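PDB 6G9C: immunomodulatory active chitinase from Trichuris suis, which probably hydrolyses chitin as a family 18 glycosidase and displays immunomodulatory properties in inflammatory lung disease. Local coordinates for residues K71-D74 / D75-D79; A123-Y126 / S127-A130; D346-S349 / M350-K353; V367-L370 / D371-D374; E175-A178 / K179-T183. All blocks are in the same frame, centred on the assembly; numbering follows the deposited sequence.

Contact 1: K71-D74 / D75-D79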
loop_
_atom_site.group_PDB
_atom_site.type_symbol
_atom_site.label_atom_id
_atom_site.label_comp_id
_atom_site.label_asym_id
_atom_site.label_seq_id
_atom_site.Cartn_x
_atom_site.Cartn_y
_atom_site.Cartn_z
ATOM N N LYS A 71 8.629 12.820 -15.764
ATOM C CA LYS A 71 9.483 13.419 -16.782
ATOM C C LYS A 71 9.526 12.510 -18.003
ATOM O O LYS A 71 9.761 11.303 -17.866
ATOM C CB LYS A 71 10.896 13.636 -16.223
ATOM C CG LYS A 71 11.978 13.864 -17.248
ATOM C CD LYS A 71 11.999 15.297 -17.722
ATOM C CE LYS A 71 13.382 15.679 -18.218
ATOM N NZ LYS A 71 13.414 17.085 -18.703
ATOM N N LEU A 72 9.312 13.090 -19.192
ATOM C CA LEU A 72 9.524 12.396 -20.469
ATOM C C LEU A 72 10.875 12.818 -21.031
ATOM O O LEU A 72 11.039 13.959 -21.478
ATOM C CB LEU A 72 8.406 12.703 -21.467
ATOM C CG LEU A 72 8.526 12.051 -22.852
ATOM C CD1 LEU A 72 8.516 10.534 -22.721
ATOM C CD2 LEU A 72 7.401 12.508 -23.772
ATOM N N ASN A 73 11.834 11.898 -21.018
ATOM C CA ASN A 73 13.178 12.168 -21.491
ATOM C C ASN A 73 13.201 12.301 -23.013
ATOM O O ASN A 73 12.258 11.929 -23.717
ATOM C CB ASN A 73 14.132 11.056 -21.058
ATOM C CG ASN A 73 14.388 11.061 -19.573
ATOM O OD1 ASN A 73 14.608 12.116 -18.970
ATOM N ND2 ASN A 73 14.375 9.879 -18.970
ATOM N N ASP A 74 14.313 12.843 -23.519
ATOM C CA ASP A 74 14.460 13.042 -24.957
ATOM C C ASP A 74 14.383 11.733 -25.726
ATOM O O ASP A 74 13.927 11.719 -26.876
ATOM C CB ASP A 74 15.783 13.747 -25.255
ATOM C CG ASP A 74 15.809 15.162 -24.734
ATOM O OD1 ASP A 74 14.750 15.648 -24.293
ATOM O OD2 ASP A 74 16.884 15.789 -24.757
ATOM N N ASP A 75 14.825 10.630 -25.125
ATOM C CA ASP A 75 14.818 9.340 -25.800
ATOM C C ASP A 75 13.496 8.604 -25.646
ATOM O O ASP A 75 13.406 7.435 -26.043
ATOM C CB ASP A 75 15.976 8.463 -25.304
ATOM C CG ASP A 75 15.851 8.076 -23.836
ATOM O OD1 ASP A 75 14.851 8.436 -23.177
ATOM O OD2 ASP A 75 16.776 7.400 -23.339
ATOM N N PHE A 76 12.493 9.257 -25.055
ATOM C CA PHE A 76 11.102 8.801 -24.900
ATOM C C PHE A 76 10.916 7.873 -23.705
ATOM O O PHE A 76 9.832 7.279 -23.566
ATOM C CB PHE A 76 10.564 8.109 -26.164
ATOM C CG PHE A 76 10.848 8.869 -27.438
ATOM C CD1 PHE A 76 10.658 10.248 -27.493
ATOM C CD2 PHE A 76 11.299 8.212 -28.570
ATOM C CE1 PHE A 76 10.917 10.951 -28.657
ATOM C CE2 PHE A 76 11.558 8.915 -29.738
ATOM C CZ PHE A 76 11.368 10.288 -29.774
ATOM N N THR A 77 11.915 7.716 -22.840
ATOM C CA THR A 77 11.725 6.946 -21.618
ATOM C C THR A 77 11.183 7.839 -20.497
ATOM O O THR A 77 11.270 9.068 -20.550
ATOM C CB THR A 77 13.035 6.283 -21.184
ATOM O OG1 THR A 77 14.017 7.289 -20.922
ATOM C CG2 THR A 77 13.556 5.330 -22.272
ATOM N N VAL A 78 10.600 7.202 -19.479
ATOM C CA VAL A 78 9.935 7.891 -18.374
ATOM C C VAL A 78 10.804 7.811 -17.126
ATOM O O VAL A 78 11.442 6.783 -16.868
ATOM C CB VAL A 78 8.539 7.295 -18.106
ATOM C CG1 VAL A 78 7.883 7.981 -16.895
ATOM C CG2 VAL A 78 7.662 7.443 -19.327
ATOM N N ASP A 79 10.805 8.891 -16.338
ATOM C CA ASP A 79 11.572 8.934 -15.102
ATOM C C ASP A 79 10.978 9.980 -14.167
ATOM O O ASP A 79 10.122 10.789 -14.550
ATOM C CB ASP A 79 13.047 9.236 -15.373
ATOM C CG ASP A 79 13.961 8.635 -14.326
ATOM O OD1 ASP A 79 13.446 8.092 -13.319
ATOM O OD2 ASP A 79 15.194 8.698 -14.516
#
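N73 and T77 face each other near the tip of a beta hairpin that joins strand 64-72 to the short strand 78-79. The backbone N of N73 donates to T77 O at 2.9 Å. The N73 side chain adds a second bond, ND2 to the T77 hydroxyl OG1 at 3.3 Å. It is nearly straight, 171°, and lies in the amide plane. A type I turn runs from N73 to F76, closed by F76 N donating to N73 O at 3.0 Å. F76 takes a positive phi, 83°, so the turn passes into a G1 beta bulge at F76 and T77, opposite N73. The F76 ring has D74 O over one face, 3.6 Å from CD1.

Further along, L72 and V78 form a non-hydrogen-bonded pair, and K71 and D79 a hydrogen-bonded one. L72 and V78 turn their side chains to the same face, where both touch F132 of helix 126-142. T77 itself is positioned by D75. D75 OD1 accepts from T77 N at 3.0 Å, which makes an Asx turn. The same oxygen takes the T77 hydroxyl on its syn side, with OG1 2.7 Å from OD1.

Contact 2: A123-Y126 / S127-A130. With EDO (1,2-ethanediol), chain F.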
loop_
_atom_site.group_PDB
_atom_site.type_symbol
_atom_site.label_atom_id
_atom_site.label_comp_id
_atom_site.label_asym_id
_atom_site.label_seq_id
_atom_site.Cartn_x
_atom_site.Cartn_y
_atom_site.Cartn_z
ATOM N N ALA A 123 5.135 10.483 -30.362
ATOM C CA ALA A 123 3.907 9.931 -30.914
ATOM C C ALA A 123 3.989 9.672 -32.415
ATOM O O ALA A 123 3.066 9.065 -32.968
ATOM C CB ALA A 123 2.738 10.876 -30.617
ATOM N N ALA A 124 5.073 10.096 -33.077
ATOM C CA ALA A 124 5.103 10.137 -34.538
ATOM C C ALA A 124 5.082 8.755 -35.191
ATOM O O ALA A 124 4.657 8.635 -36.347
ATOM C CB ALA A 124 6.337 10.909 -35.014
ATOM N N THR A 125 5.579 7.716 -34.517
ATOM C CA THR A 125 5.657 6.384 -35.113
ATOM C C THR A 125 5.331 5.326 -34.065
ATOM O O THR A 125 5.499 5.550 -32.862
ATOM C CB THR A 125 7.049 6.081 -35.692
ATOM O OG1 THR A 125 8.004 6.041 -34.624
ATOM C CG2 THR A 125 7.468 7.130 -36.709
ATOM N N TYR A 126 4.889 4.154 -34.542
ATOM C CA TYR A 126 4.652 3.014 -33.655
ATOM C C TYR A 126 5.891 2.696 -32.829
ATOM O O TYR A 126 5.800 2.472 -31.615
ATOM C CB TYR A 126 4.232 1.772 -34.457
ATOM C CG TYR A 126 3.848 0.617 -33.555
ATOM C CD1 TYR A 126 2.567 0.534 -33.016
ATOM C CD2 TYR A 126 4.773 -0.354 -33.199
ATOM C CE1 TYR A 126 2.208 -0.501 -32.170
ATOM C CE2 TYR A 126 4.422 -1.397 -32.344
ATOM C CZ TYR A 126 3.138 -1.462 -31.839
ATOM O OH TYR A 126 2.777 -2.486 -30.993
ATOM N N SER A 127 7.059 2.700 -33.477
ATOM C CA SER A 127 8.318 2.398 -32.804
ATOM C C SER A 127 8.559 3.339 -31.624
ATOM O O SER A 127 8.894 2.906 -30.516
ATOM C CB SER A 127 9.461 2.489 -33.821
ATOM O OG SER A 127 10.613 1.809 -33.371
ATOM N N ASN A 128 8.391 4.638 -31.844
ATOM C CA ASN A 128 8.618 5.589 -30.765
ATOM C C ASN A 128 7.595 5.405 -29.648
ATOM O O ASN A 128 7.948 5.430 -28.463
ATOM C CB ASN A 128 8.570 7.011 -31.313
ATOM C CG ASN A 128 9.764 7.352 -32.179
ATOM O OD1 ASN A 128 10.648 6.532 -32.385
ATOM N ND2 ASN A 128 9.795 8.579 -32.686
ATOM N N ARG A 129 6.323 5.207 -30.007
ATOM C CA ARG A 129 5.291 5.064 -28.987
ATOM C C ARG A 129 5.489 3.791 -28.171
ATOM O O ARG A 129 5.245 3.781 -26.958
ATOM C CB ARG A 129 3.902 5.090 -29.632
ATOM C CG ARG A 129 3.606 6.371 -30.416
ATOM C CD ARG A 129 2.168 6.411 -30.915
ATOM N NE ARG A 129 1.863 5.302 -31.830
ATOM C CZ ARG A 129 1.843 5.378 -33.163
ATOM N NH1 ARG A 129 2.116 6.518 -33.801
ATOM N NH2 ARG A 129 1.535 4.301 -33.871
ATOM N N ALA A 130 5.939 2.711 -28.817
ATOM C CA ALA A 130 6.151 1.451 -28.107
ATOM C C ALA A 130 7.286 1.565 -27.095
ATOM O O ALA A 130 7.207 0.999 -25.998
ATOM C CB ALA A 130 6.438 0.325 -29.106
HETATM C C1 EDO F . 6.207 3.656 -38.173
HETATM O O1 EDO F . 6.149 2.566 -37.248
HETATM C C2 EDO F . 4.802 3.986 -38.636
HETATM O O2 EDO F . 3.990 4.185 -37.481
HETATM O O HOH W 1 1.984 7.475 -36.687
#
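R129 lays one face of its guanidinium over the peptide link between T125 and Y126. T125 C and Y126 N both lie against that face, toward its rim. NH2 comes to the edge of the Y126 ring, 4.0 Å from CD1, and the two planes stand nearly at right angles, 84°. NH1 donates to A123 O at 2.8 Å, with the oxygen in the guanidinium plane. A water also sits in that plane; it accepts from R129 NH1 and donates to A124 O. The bend at chi3, -61°, folds the R129 chain back to the loop before its own helix.

T125 is the N-cap of helix 126-142. Its OG1 accepts from N128 N at 3.1 Å. The N128 side chain passes at a slant to that of T125, and its ND2 bonds to K121 O. Y126 N donates to O2 of a bound ethanediol at 3.1 Å, a molecule probably taken from the crystallisation liquor. Regular helix bonding starts with R129 N to T125 O, 3.0 Å, and A130 N to Y126 O, 2.8 Å.

R129 NE makes a salt bridge with E169. The arginine therefore links the loop between helices 117-122 and 126-142 to helix 160-181, where it also packs on L165 and L166.

Contact 3: D346-S349 / M350-K353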
loop_
_atom_site.group_PDB
_atom_site.type_symbol
_atom_site.label_atom_id
_atom_site.label_comp_id
_atom_site.label_asym_id
_atom_site.label_seq_id
_atom_site.Cartn_x
_atom_site.Cartn_y
_atom_site.Cartn_z
ATOM N N ASP A 346 -13.691 30.668 -5.121
ATOM C CA ASP A 346 -13.837 30.604 -3.676
ATOM C C ASP A 346 -14.975 29.647 -3.345
ATOM O O ASP A 346 -15.463 28.912 -4.211
ATOM C CB ASP A 346 -14.023 32.019 -3.100
ATOM C CG ASP A 346 -15.379 32.659 -3.452
ATOM O OD1 ASP A 346 -16.164 32.088 -4.242
ATOM O OD2 ASP A 346 -15.659 33.760 -2.909
ATOM N N VAL A 347 -15.411 29.659 -2.080
ATOM C CA VAL A 347 -16.441 28.708 -1.667
ATOM C C VAL A 347 -17.727 28.937 -2.452
ATOM O O VAL A 347 -18.375 27.983 -2.900
ATOM C CB VAL A 347 -16.690 28.775 -0.149
ATOM C CG1 VAL A 347 -17.877 27.908 0.192
ATOM C CG2 VAL A 347 -15.464 28.289 0.617
ATOM N N GLU A 348 -18.112 30.197 -2.648
ATOM C CA GLU A 348 -19.341 30.462 -3.392
ATOM C C GLU A 348 -19.224 30.026 -4.852
ATOM O O GLU A 348 -20.170 29.456 -5.409
ATOM C CB GLU A 348 -19.717 31.944 -3.306
ATOM C CG GLU A 348 -20.007 32.454 -1.886
ATOM C CD GLU A 348 -21.325 31.955 -1.312
ATOM O OE1 GLU A 348 -21.956 31.055 -1.912
ATOM O OE2 GLU A 348 -21.749 32.475 -0.254
ATOM N N SER A 349 -18.088 30.301 -5.503
ATOM C CA SER A 349 -17.970 29.909 -6.907
ATOM C C SER A 349 -17.877 28.394 -7.036
ATOM O O SER A 349 -18.456 27.806 -7.958
ATOM C CB SER A 349 -16.766 30.592 -7.574
ATOM O OG SER A 349 -15.522 30.082 -7.125
ATOM N N MET A 350 -17.176 27.743 -6.105
ATOM C CA MET A 350 -17.107 26.281 -6.122
ATOM C C MET A 350 -18.474 25.669 -5.870
ATOM O O MET A 350 -18.839 24.662 -6.493
ATOM C CB MET A 350 -16.113 25.783 -5.075
ATOM C CG MET A 350 -14.689 26.197 -5.331
ATOM S SD MET A 350 -13.933 25.178 -6.595
ATOM C CE MET A 350 -12.708 24.350 -5.594
ATOM N N LYS A 351 -19.242 26.266 -4.951
ATOM C CA LYS A 351 -20.589 25.788 -4.663
ATOM C C LYS A 351 -21.452 25.830 -5.909
ATOM O O LYS A 351 -22.179 24.875 -6.215
ATOM C CB LYS A 351 -21.232 26.650 -3.564
ATOM C CG LYS A 351 -21.425 25.979 -2.247
ATOM C CD LYS A 351 -21.911 26.990 -1.184
ATOM C CE LYS A 351 -23.170 27.736 -1.617
ATOM N NZ LYS A 351 -23.645 28.703 -0.568
ATOM N N ALA A 352 -21.421 26.959 -6.619
ATOM C CA ALA A 352 -22.244 27.090 -7.812
ATOM C C ALA A 352 -21.820 26.080 -8.872
ATOM O O ALA A 352 -22.666 25.410 -9.476
ATOM C CB ALA A 352 -22.161 28.519 -8.350
ATOM N N LYS A 353 -20.508 25.937 -9.085
ATOM C CA LYS A 353 -20.000 25.036 -10.119
ATOM C C LYS A 353 -20.296 23.573 -9.791
ATOM O O LYS A 353 -20.748 22.812 -10.654
ATOM C CB LYS A 353 -18.498 25.254 -10.294
ATOM C CG LYS A 353 -18.168 26.595 -10.952
ATOM C CD LYS A 353 -16.670 26.848 -10.960
ATOM C CE LYS A 353 -16.329 28.048 -11.835
ATOM N NZ LYS A 353 -14.873 28.386 -11.760
HETATM O O HOH W 2 -24.411 30.960 -2.649
#
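M350 N donates to D346 O at 2.8 Å, the first of four successive helical bonds. K351, A352 and K353 follow, bonded to V347, E348 and S349. This is the opening turn of helix 347-360, with D346 at the N-cap. D346 and S349 form a capping box: S349 N gives to D346 OD1 at 2.9 Å, and D346 N gives to S349 OG at 2.8 Å. S349 OG lies between its backbone N and carbonyl carbon, chi1 71°, which brings it within bonding distance of D346 N. It also bonds to D345, while D346 OD2 pairs with R324.

On the exposed side, E348 and K351 run side by side and point the same way. E348 OE1 meets K351 NZ at 3.2 Å in a salt bridge, on the syn side, 29° out of the carboxylate plane. A water donates to E348 OE1 at 2.6 Å and accepts from K351 NZ. M350 instead brings CG to 3.0 Å from D346 O, and its end leads away to L272 and L393. K353 passes its CG by S349 O.

The negative charges of D345 and D346 near the helix start would probably interact favourably with its dipole. D346 is paired with R324 and K353 NZ with D345, while the exposed E348-K351 pair shares a water.

Contact 4: V367-L370 / D371-D374. With EDO (1,2-ethanediol), chain C.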
loop_
_atom_site.group_PDB
_atom_site.type_symbol
_atom_site.label_atom_id
_atom_site.label_comp_id
_atom_site.label_asym_id
_atom_site.label_seq_id
_atom_site.Cartn_x
_atom_site.Cartn_y
_atom_site.Cartn_z
ATOM N N VAL A 367 -9.807 19.076 -8.997
ATOM C CA VAL A 367 -9.241 20.353 -8.575
ATOM C C VAL A 367 -7.772 20.426 -8.974
ATOM O O VAL A 367 -7.006 19.466 -8.816
ATOM C CB VAL A 367 -9.405 20.613 -7.057
ATOM C CG1 VAL A 367 -10.868 20.639 -6.692
ATOM C CG2 VAL A 367 -8.689 19.548 -6.247
ATOM N N TRP A 368 -7.383 21.578 -9.489
ATOM C CA TRP A 368 -5.978 21.943 -9.672
ATOM C C TRP A 368 -5.768 23.158 -8.767
ATOM O O TRP A 368 -6.194 24.254 -9.128
ATOM C CB TRP A 368 -5.678 22.258 -11.155
ATOM C CG TRP A 368 -4.275 22.729 -11.369
ATOM C CD1 TRP A 368 -3.815 24.004 -11.245
ATOM C CD2 TRP A 368 -3.141 21.925 -11.726
ATOM N NE1 TRP A 368 -2.463 24.050 -11.497
ATOM C CE2 TRP A 368 -2.025 22.786 -11.793
ATOM C CE3 TRP A 368 -2.964 20.566 -11.991
ATOM C CZ2 TRP A 368 -0.748 22.331 -12.104
ATOM C CZ3 TRP A 368 -1.699 20.109 -12.301
ATOM C CH2 TRP A 368 -0.603 20.987 -12.354
ATOM N N THR A 369 -5.147 23.017 -7.587
ATOM C CA THR A 369 -4.431 21.861 -7.047
ATOM C C THR A 369 -4.799 21.672 -5.578
ATOM O O THR A 369 -5.460 22.520 -4.977
ATOM C CB THR A 369 -2.903 22.056 -7.048
ATOM O OG1 THR A 369 -2.590 23.129 -6.151
ATOM C CG2 THR A 369 -2.344 22.394 -8.422
ATOM N N LEU A 370 -4.307 20.585 -4.978
ATOM C CA LEU A 370 -4.463 20.430 -3.535
ATOM C C LEU A 370 -3.741 21.530 -2.772
ATOM O O LEU A 370 -4.195 21.947 -1.699
ATOM C CB LEU A 370 -3.918 19.072 -3.092
ATOM C CG LEU A 370 -4.717 17.815 -3.411
ATOM C CD1 LEU A 370 -3.779 16.607 -3.387
ATOM C CD2 LEU A 370 -5.878 17.641 -2.418
ATOM N N ASP A 371 -2.606 21.998 -3.288
ATOM C CA ASP A 371 -1.723 22.858 -2.514
ATOM C C ASP A 371 -2.068 24.336 -2.637
ATOM O O ASP A 371 -1.397 25.157 -2.010
ATOM C CB ASP A 371 -0.267 22.635 -2.926
ATOM C CG ASP A 371 -0.085 22.654 -4.439
ATOM O OD1 ASP A 371 0.027 23.763 -5.011
ATOM O OD2 ASP A 371 -0.066 21.558 -5.043
ATOM N N TYR A 372 -3.096 24.690 -3.407
ATOM C CA TYR A 372 -3.526 26.085 -3.462
ATOM C C TYR A 372 -4.689 26.395 -2.530
ATOM O O TYR A 372 -4.967 27.573 -2.274
ATOM C CB TYR A 372 -3.932 26.464 -4.881
ATOM C CG TYR A 372 -2.827 26.478 -5.903
ATOM C CD1 TYR A 372 -1.518 26.821 -5.569
ATOM C CD2 TYR A 372 -3.108 26.159 -7.227
ATOM C CE1 TYR A 372 -0.512 26.849 -6.560
ATOM C CE2 TYR A 372 -2.132 26.174 -8.194
ATOM C CZ TYR A 372 -0.843 26.526 -7.865
ATOM O OH TYR A 372 0.099 26.532 -8.877
ATOM N N ASP A 373 -5.381 25.371 -2.036
ATOM C CA ASP A 373 -6.438 25.550 -1.059
ATOM C C ASP A 373 -5.821 25.925 0.289
ATOM O O ASP A 373 -4.610 25.807 0.508
ATOM C CB ASP A 373 -7.245 24.257 -0.943
ATOM C CG ASP A 373 -8.655 24.447 -0.401
ATOM O OD1 ASP A 373 -9.053 25.551 0.042
ATOM O OD2 ASP A 373 -9.384 23.428 -0.406
ATOM N N ASP A 374 -6.667 26.360 1.212
ATOM C CA ASP A 374 -6.237 26.581 2.600
ATOM C C ASP A 374 -6.128 25.215 3.280
ATOM O O ASP A 374 -6.978 24.804 4.066
ATOM C CB ASP A 374 -7.217 27.511 3.314
ATOM C CG ASP A 374 -6.662 28.098 4.628
ATOM O OD1 ASP A 374 -5.424 28.170 4.818
ATOM O OD2 ASP A 374 -7.488 28.515 5.475
HETATM C C1 EDO C . -1.551 27.453 -11.923
HETATM O O1 EDO C . -0.812 26.348 -11.400
HETATM C C2 EDO C . -0.696 28.679 -11.652
HETATM O O2 EDO C . 0.540 28.624 -12.375
#
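Y372 starts beside T369: its CB is 3.8 Å from T369 OG1. Along the ring the same hydroxyl stays over one face, closest at CD2, 3.3 Å from OG1. D371 OD1 lies over that face too. At CE2 the ring meets the methyl of T369, 3.8 Å from CG2, and W368 NE1, which lies at the ring edge. At the tip, Y372 OH and O1 of a bound ethanediol are 2.7 Å apart and hydrogen-bonded. W368 NE1 gives to the same O1 at 2.8 Å, almost perfectly straight at 178°.

W368 ends strand 364-368, the last strand of the family's TIM barrel, and the peptide bond from it to T369 is cis. A tryptophan with this cis link forms the floor of the sugar-binding cleft in family 18 chitinases, so W368 and Y372 probably face the substrate site. The ethanediol, probably from the crystallisation liquor, is consistent with a pocket here.

T369 OG1 sits between its backbone N and carbonyl carbon, chi1 65°, which turns it to the chain ahead. It takes two weak bonds, from D371 N at 3.1 Å and from Y372 N. The D371 carboxylate lies close by. D371 OD1 makes a salt bridge with R46, and OD2 accepts from T40 OG1.

Contact 5: E175-A178 / K179-T183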
loop_
_atom_site.group_PDB
_atom_site.type_symbol
_atom_site.label_atom_id
_atom_site.label_comp_id
_atom_site.label_asym_id
_atom_site.label_seq_id
_atom_site.Cartn_x
_atom_site.Cartn_y
_atom_site.Cartn_z
ATOM N N GLU A 175 -4.138 -3.382 -20.862
ATOM C CA GLU A 175 -4.935 -4.606 -20.816
ATOM C C GLU A 175 -4.052 -5.847 -20.857
ATOM O O GLU A 175 -4.313 -6.830 -20.150
ATOM C CB GLU A 175 -5.938 -4.609 -21.975
ATOM C CG GLU A 175 -7.056 -3.587 -21.772
ATOM C CD GLU A 175 -7.888 -3.356 -23.011
ATOM O OE1 GLU A 175 -7.422 -3.686 -24.122
ATOM O OE2 GLU A 175 -9.012 -2.832 -22.870
ATOM N N GLU A 176 -3.007 -5.828 -21.689
ATOM C CA GLU A 176 -2.107 -6.974 -21.774
ATOM C C GLU A 176 -1.313 -7.142 -20.481
ATOM O O GLU A 176 -1.096 -8.268 -20.009
ATOM C CB GLU A 176 -1.174 -6.800 -22.975
ATOM C CG GLU A 176 -0.054 -7.827 -23.087
ATOM C CD GLU A 176 1.270 -7.201 -23.524
ATOM O OE1 GLU A 176 2.193 -7.095 -22.681
ATOM O OE2 GLU A 176 1.382 -6.803 -24.705
ATOM N N VAL A 177 -0.865 -6.034 -19.903
ATOM C CA VAL A 177 -0.135 -6.096 -18.639
ATOM C C VAL A 177 -1.019 -6.677 -17.544
ATOM O O VAL A 177 -0.569 -7.499 -16.732
ATOM C CB VAL A 177 0.404 -4.700 -18.281
ATOM C CG1 VAL A 177 0.818 -4.620 -16.818
ATOM C CG2 VAL A 177 1.574 -4.366 -19.195
ATOM N N ALA A 178 -2.299 -6.298 -17.533
ATOM C CA ALA A 178 -3.223 -6.844 -16.542
ATOM C C ALA A 178 -3.294 -8.362 -16.622
ATOM O O ALA A 178 -3.254 -9.040 -15.588
ATOM C CB ALA A 178 -4.610 -6.218 -16.708
ATOM N N LYS A 179 -3.366 -8.929 -17.846
ATOM C CA LYS A 179 -3.383 -10.376 -17.991
ATOM C C LYS A 179 -2.039 -10.985 -17.615
ATOM O O LYS A 179 -1.988 -12.048 -16.991
ATOM C CB LYS A 179 -3.744 -10.762 -19.435
ATOM C CG LYS A 179 -5.031 -10.128 -19.940
ATOM C CD LYS A 179 -5.286 -10.465 -21.414
ATOM C CE LYS A 179 -6.661 -9.974 -21.879
ATOM N NZ LYS A 179 -6.633 -8.715 -22.674
ATOM N N CYS A 180 -0.942 -10.341 -18.021
ATOM C CA CYS A 180 0.390 -10.892 -17.784
ATOM C C CYS A 180 0.694 -11.012 -16.291
ATOM O O CYS A 180 1.328 -11.981 -15.853
ATOM C CB CYS A 180 1.443 -10.010 -18.467
ATOM S SG CYS A 180 3.094 -10.761 -18.647
ATOM N N THR A 181 0.257 -10.034 -15.499
ATOM C CA THR A 181 0.585 -9.977 -14.078
ATOM C C THR A 181 -0.576 -10.363 -13.169
ATOM O O THR A 181 -0.436 -10.270 -11.946
ATOM C CB THR A 181 1.075 -8.576 -13.703
ATOM O OG1 THR A 181 0.060 -7.612 -14.001
ATOM C CG2 THR A 181 2.337 -8.229 -14.462
ATOM N N SER A 182 -1.705 -10.790 -13.733
ATOM C CA SER A 182 -2.905 -11.151 -12.974
ATOM C C SER A 182 -3.345 -10.026 -12.039
ATOM O O SER A 182 -3.636 -10.239 -10.858
ATOM C CB SER A 182 -2.688 -12.451 -12.203
ATOM O OG SER A 182 -2.308 -13.495 -13.075
ATOM N N THR A 183 -3.406 -8.810 -12.579
ATOM C CA THR A 183 -3.832 -7.646 -11.813
ATOM C C THR A 183 -4.967 -6.934 -12.539
ATOM O O THR A 183 -5.216 -7.173 -13.723
ATOM C CB THR A 183 -2.670 -6.664 -11.569
ATOM O OG1 THR A 183 -2.248 -6.097 -12.815
ATOM C CG2 THR A 183 -1.484 -7.362 -10.909
#
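The T181 side chain lies at a slant to that of V177 at the C-terminal end of helix 160-181, the helix of the beta-alpha-beta unit between barrel strands 147-151 and 187-193. V177 O accepts twice from T181. T181 N donates to V177 O at 2.9 Å. The hydroxyl OG1 meets V177 O at 2.8 Å from above the carbonyl plane, 39° out of it. T181 OG1 stands between its own N and carbonyl carbon, chi1 59°, and this turns it back over the previous helical turn. V177 CG1 passes the same hydroxyl at 4.2 Å.

S182 then takes a positive phi, 54°, and the chain leaves the helix. T183 N returns to A178 O at 3.0 Å, in the carbonyl plane and on a lone pair. The A178 methyl also touches T183 O, with CB at 3.2 Å.

K179 lies back along the helix, its CG 3.4 Å from E175 O. Its NZ remains too far from the E175 carboxylate for a salt bridge, 5.3 Å from OE1. V177 packs on T181 of the second subunit, and T181 O accepts from NE2 of Q141 of that subunit. The C180 SG is joined by a disulfide to SG of C180 in the second subunit.

Contact 4 is the most buried of the five, and its centre lies about 9 Å from the centre of the chain. Contact 3 touches it through M350 and V367; helix 347-360 precedes strand 364-368 in the chain. Contacts 1 and 2 lie further out and meet where F76 packs on N128; helix 126-142 backs the hairpin of contact 1. The centre of contact 5 is farthest from the chain centre, about 30 Å, and its helix 160-181 is the one that R129 of contact 2 pairs with. Only contact 5 reaches the second subunit. Contacts 2 and 3 start helices with side-chain caps, while contact 5 ends one with backbone and threonine bonds. Contact 4 differs by its aromatic pair around a bound ethanediol.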